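Local coordinates for peptidase (Yersinia bercovieri, PDB 5NYW), which is of unconfirmed function but probably acts as a self-assembling N-terminal-nucleophile (Ntn) peptidase, an ancestral relative of proteasome beta-subunits and HslV, at residues 41-55 / 109-121. Numbering follows the deposited sequence.
Sequences ERTLVVQSAGNLATT and DFNCNLLLGGQIK. Unlike the reference sequence in segment 109-121: Cys112 (reference Gly).
Val45 and Gly117 form one of four hydrogen-bonded antiparallel pairs joining strands 42-50 and 112-120, neighbours in one of the two sheets of the Ntn-hydrolase sandwich; the axes run at 163° and approach to 4.6 Å. The register puts Val45, Gln47 and Leu115 on one face and Val46, Leu116 and Ile120 on the other. The buried middle is tight: Val45 N to Gly117 O measures 2.8 Å, and Leu116 CA to Val45 O and Val46 CA to Leu115 O, both CA-H...O contacts, 3.2 Å. On the face toward the other sheet, the Gln47 side chain crosses that of Leu115 at an angle, OE1 3.6 Å from Leu115 CB, while NE2 is hydrogen-bonded to Ser16 OG and Val4 O. On the opposite face, Leu44 CD1 lies 3.7 Å from Ile120 CG1. Beyond it, Ile120 runs alongside Arg42 and sets CD1 over one guanidinium face, offset toward the rim. Glu41 meets that group at its edge: NE and NH2 each reach one carboxylate oxygen through its syn lone pair, while NH1 is hydrogen-bonded to the backbone carbonyls of Leu74 and Val77. Toward exposed Gly50, Ala49 N to Asn113 O and Asn113 N to Ala49 O lengthen to 3.3 Å. Past it one backbone bond persists, Asn51 N to Asn111 O (3.0 Å), and side chains add to it. Asn51 and Phe110, partly exposed, pack on Asn135 of a second subunit. Asn51 is the N-cap of helix 52-65, accepting from Thr54 N; its chi1 of -170° carries the amide toward segment 109-121, where ND2 reaches Asp109 O. Thr54 and Cys112 are buried: Thr54 OG1 donates to Phe110 O at 2.7 Å, from 43° out of the carbonyl plane, and its CG2 touches Cys112 SG.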
loop_
_atom_site.group_PDB
_atom_site.type_symbol
_atom_site.label_atom_id
_atom_site.label_comp_id
_atom_site.label_asym_id
_atom_site.label_seq_id
_atom_site.Cartn_x
_atom_site.Cartn_y
_atom_site.Cartn_z
ATOM N N GLU L 41 25.629 43.980 5.545
ATOM C CA GLU L 41 24.296 43.410 5.696
ATOM C C GLU L 41 24.214 41.994 6.249
ATOM O O GLU L 41 23.333 41.687 7.050
ATOM C CB GLU L 41 23.581 43.443 4.350
ATOM C CG GLU L 41 22.096 43.156 4.458
ATOM C CD GLU L 41 21.775 41.686 4.256
ATOM O OE1 GLU L 41 22.520 41.027 3.502
ATOM O OE2 GLU L 41 20.777 41.196 4.831
ATOM N N ARG L 42 25.123 41.128 5.818
ATOM C CA ARG L 42 25.028 39.725 6.195
ATOM C C ARG L 42 26.334 38.957 6.111
ATOM O O ARG L 42 27.139 39.186 5.214
ATOM C CB ARG L 42 23.962 39.113 5.284
ATOM C CG ARG L 42 23.945 37.647 4.998
ATOM C CD ARG L 42 23.008 37.426 3.784
ATOM N NE ARG L 42 21.806 38.245 3.951
ATOM C CZ ARG L 42 20.555 37.787 3.967
ATOM N NH1 ARG L 42 20.290 36.501 3.765
ATOM N NH2 ARG L 42 19.557 38.627 4.172
ATOM N N THR L 43 26.541 38.061 7.077
ATOM C CA THR L 43 27.679 37.144 7.093
ATOM C C THR L 43 27.289 35.755 7.603
ATOM O O THR L 43 26.928 35.584 8.763
ATOM C CB THR L 43 28.839 37.703 7.939
ATOM O OG1 THR L 43 29.303 38.920 7.344
ATOM C CG2 THR L 43 30.000 36.716 7.976
ATOM N N LEU L 44 27.338 34.771 6.721
ATOM C CA LEU L 44 26.977 33.400 7.063
ATOM C C LEU L 44 28.152 32.446 6.836
ATOM O O LEU L 44 28.807 32.494 5.787
ATOM C CB LEU L 44 25.777 32.953 6.245
ATOM C CG LEU L 44 24.376 33.291 6.747
ATOM C CD1 LEU L 44 24.136 34.783 6.874
ATOM C CD2 LEU L 44 23.359 32.662 5.802
ATOM N N VAL L 45 28.411 31.598 7.830
ATOM C CA VAL L 45 29.483 30.603 7.790
ATOM C C VAL L 45 28.934 29.184 7.816
ATOM O O VAL L 45 28.111 28.840 8.675
ATOM C CB VAL L 45 30.458 30.770 8.979
ATOM C CG1 VAL L 45 31.537 29.693 8.954
ATOM C CG2 VAL L 45 31.085 32.147 8.951
ATOM N N VAL L 46 29.400 28.361 6.882
ATOM C CA VAL L 46 29.009 26.958 6.839
ATOM C C VAL L 46 30.218 26.046 7.021
ATOM O O VAL L 46 31.202 26.169 6.287
ATOM C CB VAL L 46 28.329 26.610 5.506
ATOM C CG1 VAL L 46 27.999 25.131 5.462
ATOM C CG2 VAL L 46 27.065 27.448 5.309
ATOM N N GLN L 47 30.157 25.128 7.981
ATOM C CA GLN L 47 31.271 24.201 8.175
ATOM C C GLN L 47 30.886 22.763 7.848
ATOM O O GLN L 47 29.788 22.319 8.190
ATOM C CB GLN L 47 31.782 24.293 9.609
ATOM C CG GLN L 47 32.522 25.587 9.917
ATOM C CD GLN L 47 32.715 25.785 11.413
ATOM O OE1 GLN L 47 31.744 25.947 12.157
ATOM N NE2 GLN L 47 33.966 25.759 11.863
ATOM N N SER L 48 31.810 22.021 7.237
ATOM C CA SER L 48 31.479 20.703 6.714
ATOM C C SER L 48 32.228 19.571 7.386
ATOM O O SER L 48 33.437 19.663 7.667
ATOM C CB SER L 48 31.745 20.620 5.207
ATOM O OG SER L 48 31.014 21.590 4.499
ATOM N N ALA L 49 31.471 18.496 7.592
ATOM C CA ALA L 49 31.951 17.216 8.070
ATOM C C ALA L 49 31.117 16.094 7.452
ATOM O O ALA L 49 29.996 16.307 7.008
ATOM C CB ALA L 49 31.870 17.156 9.560
ATOM N N GLY L 50 31.677 14.898 7.415
ATOM C CA GLY L 50 30.985 13.766 6.858
ATOM C C GLY L 50 31.386 13.622 5.415
ATOM O O GLY L 50 32.444 14.119 5.019
ATOM N N ASN L 51 30.512 12.989 4.628
ATOM C CA ASN L 51 30.801 12.666 3.238
ATOM C C ASN L 51 31.165 13.901 2.389
ATOM O O ASN L 51 30.368 14.832 2.234
ATOM C CB ASN L 51 29.606 11.925 2.621
ATOM C CG ASN L 51 29.921 11.348 1.261
ATOM O OD1 ASN L 51 30.124 12.087 0.305
ATOM N ND2 ASN L 51 29.932 10.022 1.154
ATOM N N LEU L 52 32.378 13.892 1.841
ATOM C CA LEU L 52 32.877 15.018 1.063
ATOM C C LEU L 52 32.023 15.267 -0.175
ATOM O O LEU L 52 31.777 16.417 -0.526
ATOM C CB LEU L 52 34.339 14.796 0.664
ATOM C CG LEU L 52 34.967 15.921 -0.168
ATOM C CD1 LEU L 52 35.040 17.217 0.601
ATOM C CD2 LEU L 52 36.338 15.522 -0.667
ATOM N N ALA L 53 31.583 14.204 -0.843
ATOM C CA ALA L 53 30.715 14.342 -2.026
ATOM C C ALA L 53 29.400 15.060 -1.668
ATOM O O ALA L 53 28.905 15.901 -2.431
ATOM C CB ALA L 53 30.422 12.966 -2.656
ATOM N N THR L 54 28.848 14.726 -0.500
ATOM C CA THR L 54 27.616 15.343 -0.026
ATOM C C THR L 54 27.765 16.827 0.311
ATOM O O THR L 54 27.043 17.651 -0.232
ATOM C CB THR L 54 27.083 14.629 1.214
ATOM O OG1 THR L 54 26.905 13.244 0.922
ATOM C CG2 THR L 54 25.755 15.238 1.644
ATOM N N THR L 55 28.713 17.181 1.179
ATOM C CA THR L 55 28.827 18.584 1.585
ATOM C C THR L 55 29.263 19.492 0.430
ATOM O O THR L 55 28.777 20.622 0.320
ATOM C CB THR L 55 29.782 18.768 2.788
ATOM O OG1 THR L 55 31.134 18.438 2.432
ATOM C CG2 THR L 55 29.316 17.933 3.970
ATOM N N ASP L 109 25.904 6.188 4.196
ATOM C CA ASP L 109 27.130 6.315 3.430
ATOM C C ASP L 109 27.248 7.740 2.926
ATOM O O ASP L 109 28.343 8.242 2.725
ATOM C CB ASP L 109 27.112 5.352 2.237
ATOM C CG ASP L 109 26.998 3.890 2.651
ATOM O OD1 ASP L 109 25.844 3.402 2.721
ATOM O OD2 ASP L 109 28.035 3.226 2.886
ATOM N N PHE L 110 26.103 8.369 2.674
ATOM C CA PHE L 110 26.064 9.717 2.120
ATOM C C PHE L 110 25.770 10.797 3.154
ATOM O O PHE L 110 25.422 11.918 2.799
ATOM C CB PHE L 110 25.030 9.768 1.004
ATOM C CG PHE L 110 25.221 8.703 -0.026
ATOM C CD1 PHE L 110 26.072 8.908 -1.108
ATOM C CD2 PHE L 110 24.558 7.486 0.087
ATOM C CE1 PHE L 110 26.264 7.915 -2.064
ATOM C CE2 PHE L 110 24.733 6.493 -0.860
ATOM C CZ PHE L 110 25.601 6.701 -1.933
ATOM N N ASN L 111 25.871 10.455 4.433
ATOM C CA ASN L 111 25.507 11.394 5.495
ATOM C C ASN L 111 26.528 12.493 5.793
ATOM O O ASN L 111 27.748 12.313 5.652
ATOM C CB ASN L 111 25.164 10.629 6.772
ATOM C CG ASN L 111 23.775 10.006 6.712
ATOM O OD1 ASN L 111 23.061 10.139 5.709
ATOM N ND2 ASN L 111 23.383 9.326 7.778
ATOM N N CYS L 112 25.993 13.641 6.194
ATOM C CA CYS L 112 26.775 14.803 6.590
ATOM C C CYS L 112 26.201 15.546 7.794
ATOM O O CYS L 112 25.016 15.447 8.113
ATOM C CB CYS L 112 26.867 15.766 5.402
ATOM S SG CYS L 112 25.216 16.483 4.920
ATOM N N ASN L 113 27.064 16.290 8.472
ATOM C CA ASN L 113 26.641 17.231 9.491
ATOM C C ASN L 113 27.218 18.574 9.095
ATOM O O ASN L 113 28.315 18.637 8.517
ATOM C CB ASN L 113 27.110 16.820 10.898
ATOM C CG ASN L 113 26.219 15.768 11.535
ATOM O OD1 ASN L 113 25.331 16.095 12.319
ATOM N ND2 ASN L 113 26.457 14.501 11.211
ATOM N N LEU L 114 26.458 19.633 9.357
ATOM C CA LEU L 114 26.893 20.983 9.049
ATOM C C LEU L 114 26.735 21.905 10.241
ATOM O O LEU L 114 25.866 21.685 11.086
ATOM C CB LEU L 114 26.110 21.551 7.862
ATOM C CG LEU L 114 26.146 20.727 6.581
ATOM C CD1 LEU L 114 25.280 21.378 5.557
ATOM C CD2 LEU L 114 27.553 20.676 6.088
ATOM N N LEU L 115 27.585 22.932 10.301
ATOM C CA LEU L 115 27.379 24.046 11.221
ATOM C C LEU L 115 27.107 25.316 10.404
ATOM O O LEU L 115 27.719 25.552 9.350
ATOM C CB LEU L 115 28.577 24.236 12.155
ATOM C CG LEU L 115 28.855 23.079 13.123
ATOM C CD1 LEU L 115 29.932 23.445 14.103
ATOM C CD2 LEU L 115 27.603 22.625 13.853
ATOM N N LEU L 116 26.142 26.093 10.879
ATOM C CA LEU L 116 25.737 27.344 10.260
ATOM C C LEU L 116 25.696 28.427 11.297
ATOM O O LEU L 116 24.956 28.318 12.263
ATOM C CB LEU L 116 24.365 27.210 9.619
ATOM C CG LEU L 116 23.663 28.497 9.183
ATOM C CD1 LEU L 116 24.359 29.148 7.985
ATOM C CD2 LEU L 116 22.202 28.190 8.887
ATOM N N GLY L 117 26.500 29.465 11.122
ATOM C CA GLY L 117 26.543 30.512 12.119
ATOM C C GLY L 117 26.732 31.867 11.495
ATOM O O GLY L 117 27.280 31.988 10.404
ATOM N N GLY L 118 26.292 32.902 12.188
ATOM C CA GLY L 118 26.514 34.236 11.680
ATOM C C GLY L 118 25.462 35.235 12.078
ATOM O O GLY L 118 24.764 35.070 13.098
ATOM N N GLN L 119 25.330 36.266 11.249
ATOM C CA GLN L 119 24.395 37.337 11.548
ATOM C C GLN L 119 23.816 37.887 10.261
ATOM O O GLN L 119 24.546 38.114 9.290
ATOM C CB GLN L 119 25.092 38.449 12.330
ATOM C CG GLN L 119 24.160 39.465 12.939
ATOM C CD GLN L 119 24.901 40.519 13.743
ATOM O OE1 GLN L 119 26.103 40.716 13.560
ATOM N NE2 GLN L 119 24.193 41.180 14.664
ATOM N N ILE L 120 22.499 38.068 10.260
ATOM C CA ILE L 120 21.796 38.808 9.211
ATOM C C ILE L 120 21.295 40.108 9.834
ATOM O O ILE L 120 20.664 40.077 10.893
ATOM C CB ILE L 120 20.629 38.005 8.651
ATOM C CG1 ILE L 120 21.148 36.764 7.924
ATOM C CG2 ILE L 120 19.804 38.856 7.713
ATOM C CD1 ILE L 120 20.060 35.817 7.523
ATOM N N LYS L 121 21.565 41.242 9.192
ATOM C CA LYS L 121 21.274 42.530 9.829
ATOM C C LYS L 121 19.827 42.639 10.271
ATOM O O LYS L 121 18.912 42.314 9.527
ATOM C CB LYS L 121 21.648 43.709 8.925
ATOM C CG LYS L 121 21.696 45.033 9.698
ATOM C CD LYS L 121 22.205 46.203 8.855
ATOM C CE LYS L 121 22.355 47.474 9.700
ATOM N NZ LYS L 121 22.936 48.628 8.941
#